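Local coordinates for adenosine monophosphate-protein transferase (Pyrococcus horikoshii, PDB 2D16), which is of experimentally unassigned function but belongs to the adenosine-specific kinase family and may transfer adenosine monophosphate to proteins, at residues 38-43 against 92-97. Numbering follows the deposited sequence.
Sequences TAVPGI and PINVLN
Ala39 and Val95 bring the two backbones together, their CA atoms 5.7 Å apart, where the C-terminal part of helix 25-39 meets segment 92-97 of helix 92-100; a type II beta turn from Val40 to Ile43, closed by Ile43 N to Val40 O at 3.2 Å, then reverses the chain and returns Ile43 to the same neighbour. No hydrogen bond joins the segments; they meet by van der Waals packing, mostly between apolar carbons. Val95 CG1 is the shared point: Ala39 CB lies 3.7 Å from it and equally near Asn94 O, and Ile43 CD1 meets it tip to tip at 4.1 Å. Ile43 spans that gap because its chain is fully extended, with CG1 anti to the backbone N (chi1 -174°) and chi2 at 171°. Val40 takes the neighbouring place, its CG2, the branch beside the backbone N, pressed to 3.4 Å against Asn94 CB, a tight approach for two carbons, the side chains meeting at a slant. The Asn94 amide is held elsewhere: OD1 accepts from Tyr91 N, while ND2 donates to Thr38 O of the second subunit, a bond repeated in the reverse sense, so the contact borders a subunit interface. Gly42, at phi 87°, fills the turn position that favours glycine, and its N binds a glycerol. Val95 and Ile43 both touch Met87 of strand 82-88, and Val95 also reaches Ile18 of strand 16-22, which joins the turn and helix 92-100 to the five-stranded antiparallel sheet.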
ATOM      1  N   THR A  38     -10.398  -0.466  34.178  1.00 20.32           N
ATOM      2  CA  THR A  38      -9.948  -1.176  32.982  1.00 19.23           C
ATOM      3  C   THR A  38     -11.084  -1.836  32.196  1.00 19.87           C
ATOM      4  O   THR A  38     -10.886  -2.254  31.054  1.00 20.48           O
ATOM      5  CB  THR A  38      -8.925  -2.290  33.324  1.00 20.39           C
ATOM      6  OG1 THR A  38      -9.606  -3.402  33.920  1.00 20.29           O
ATOM      7  CG2 THR A  38      -7.866  -1.770  34.287  1.00 19.23           C
ATOM      8  N   ALA A  39     -12.265  -1.918  32.799  1.00 19.96           N
ATOM      9  CA  ALA A  39     -13.403  -2.568  32.149  1.00 20.74           C
ATOM     10  C   ALA A  39     -14.041  -1.778  31.010  1.00 22.05           C
ATOM     11  O   ALA A  39     -14.297  -2.329  29.941  1.00 21.47           O
ATOM     12  CB  ALA A  39     -14.457  -2.923  33.188  1.00 19.83           C
ATOM     13  N   VAL A  40     -14.302  -0.493  31.239  1.00 22.61           N
ATOM     14  CA  VAL A  40     -14.928   0.358  30.222  1.00 22.31           C
ATOM     15  C   VAL A  40     -14.364   1.776  30.286  1.00 22.57           C
ATOM     16  O   VAL A  40     -14.372   2.403  31.341  1.00 23.14           O
ATOM     17  CB  VAL A  40     -16.469   0.451  30.428  1.00 23.45           C
ATOM     18  CG1 VAL A  40     -17.084   1.387  29.386  1.00 23.61           C
ATOM     19  CG2 VAL A  40     -17.103  -0.936  30.331  1.00 23.76           C
ATOM     20  N   PRO A  41     -13.864   2.297  29.155  1.00 22.43           N
ATOM     21  CA  PRO A  41     -13.316   3.656  29.170  1.00 24.16           C
ATOM     22  C   PRO A  41     -14.409   4.653  29.535  1.00 23.30           C
ATOM     23  O   PRO A  41     -15.522   4.571  29.016  1.00 23.04           O
ATOM     24  CB  PRO A  41     -12.831   3.850  27.733  1.00 25.34           C
ATOM     25  CG  PRO A  41     -12.508   2.448  27.286  1.00 24.68           C
ATOM     26  CD  PRO A  41     -13.669   1.666  27.839  1.00 23.42           C
ATOM     27  N   GLY A  42     -14.093   5.586  30.429  1.00 23.69           N
ATOM     28  CA  GLY A  42     -15.069   6.590  30.823  1.00 24.47           C
ATOM     29  C   GLY A  42     -16.002   6.202  31.955  1.00 24.14           C
ATOM     30  O   GLY A  42     -16.845   6.995  32.367  1.00 24.37           O
ATOM     31  N   ILE A  43     -15.868   4.978  32.457  1.00 23.18           N
ATOM     32  CA  ILE A  43     -16.717   4.525  33.549  1.00 22.73           C
ATOM     33  C   ILE A  43     -16.567   5.472  34.744  1.00 23.57           C
ATOM     34  O   ILE A  43     -15.460   5.894  35.077  1.00 23.85           O
ATOM     35  CB  ILE A  43     -16.340   3.068  33.970  1.00 22.39           C
ATOM     36  CG1 ILE A  43     -17.322   2.541  35.018  1.00 21.25           C
ATOM     37  CG2 ILE A  43     -14.914   3.030  34.496  1.00 21.22           C
ATOM     38  CD1 ILE A  43     -17.146   1.055  35.324  1.00 23.94           C
ATOM     39  N   PRO A  92     -23.549  -3.638  33.911  1.00 19.77           N
ATOM     40  CA  PRO A  92     -23.054  -4.834  34.602  1.00 19.32           C
ATOM     41  C   PRO A  92     -22.425  -5.849  33.649  1.00 19.66           C
ATOM     42  O   PRO A  92     -21.408  -6.461  33.971  1.00 18.06           O
ATOM     43  CB  PRO A  92     -24.303  -5.372  35.295  1.00 19.49           C
ATOM     44  CG  PRO A  92     -25.061  -4.103  35.629  1.00 20.84           C
ATOM     45  CD  PRO A  92     -24.920  -3.307  34.344  1.00 19.70           C
ATOM     46  N   ILE A  93     -23.018  -6.020  32.469  1.00 18.16           N
ATOM     47  CA  ILE A  93     -22.495  -6.983  31.510  1.00 17.87           C
ATOM     48  C   ILE A  93     -21.073  -6.641  31.047  1.00 17.64           C
ATOM     49  O   ILE A  93     -20.347  -7.510  30.572  1.00 16.84           O
ATOM     50  CB  ILE A  93     -23.437  -7.123  30.278  1.00 18.49           C
ATOM     51  CG1 ILE A  93     -23.087  -8.402  29.510  1.00 20.03           C
ATOM     52  CG2 ILE A  93     -23.322  -5.897  29.381  1.00 19.36           C
ATOM     53  CD1 ILE A  93     -24.073  -8.759  28.407  1.00 22.51           C
ATOM     54  N   ASN A  94     -20.669  -5.381  31.212  1.00 17.28           N
ATOM     55  CA  ASN A  94     -19.331  -4.957  30.815  1.00 17.86           C
ATOM     56  C   ASN A  94     -18.326  -5.094  31.958  1.00 17.76           C
ATOM     57  O   ASN A  94     -17.118  -5.061  31.721  1.00 19.73           O
ATOM     58  CB  ASN A  94     -19.312  -3.478  30.389  1.00 17.93           C
ATOM     59  CG  ASN A  94     -20.372  -3.134  29.359  1.00 20.93           C
ATOM     60  OD1 ASN A  94     -21.143  -2.184  29.521  1.00 22.82           O
ATOM     61  ND2 ASN A  94     -20.427  -3.927  28.295  1.00 19.06           N
ATOM     62  N   VAL A  95     -18.813  -5.247  33.188  1.00 18.42           N
ATOM     63  CA  VAL A  95     -17.905  -5.303  34.338  1.00 19.30           C
ATOM     64  C   VAL A  95     -17.969  -6.487  35.299  1.00 19.45           C
ATOM     65  O   VAL A  95     -17.068  -6.652  36.123  1.00 19.68           O
ATOM     66  CB  VAL A  95     -18.053  -4.032  35.211  1.00 20.04           C
ATOM     67  CG1 VAL A  95     -18.008  -2.782  34.333  1.00 20.97           C
ATOM     68  CG2 VAL A  95     -19.344  -4.090  36.001  1.00 19.89           C
ATOM     69  N   LEU A  96     -19.016  -7.299  35.226  1.00 19.21           N
ATOM     70  CA  LEU A  96     -19.125  -8.418  36.156  1.00 18.35           C
ATOM     71  C   LEU A  96     -17.946  -9.382  36.138  1.00 18.92           C
ATOM     72  O   LEU A  96     -17.482  -9.806  37.198  1.00 18.79           O
ATOM     73  CB  LEU A  96     -20.433  -9.179  35.928  1.00 19.18           C
ATOM     74  CG  LEU A  96     -21.681  -8.444  36.431  1.00 18.34           C
ATOM     75  CD1 LEU A  96     -22.923  -9.157  35.925  1.00 19.45           C
ATOM     76  CD2 LEU A  96     -21.685  -8.384  37.955  1.00 20.26           C
ATOM     77  N   ASN A  97     -17.452  -9.728  34.953  1.00 17.82           N
ATOM     78  CA  ASN A  97     -16.318 -10.643  34.881  1.00 17.77           C
ATOM     79  C   ASN A  97     -15.069 -10.032  35.518  1.00 17.70           C
ATOM     80  O   ASN A  97     -14.271 -10.741  36.128  1.00 18.04           O
ATOM     81  CB  ASN A  97     -16.059 -11.062  33.431  1.00 18.60           C
ATOM     82  CG  ASN A  97     -17.044 -12.119  32.956  1.00 18.51           C
ATOM     83  OD1 ASN A  97     -17.928 -12.535  33.710  1.00 19.75           O
ATOM     84  ND2 ASN A  97     -16.898 -12.559  31.712  1.00 20.70           N
TER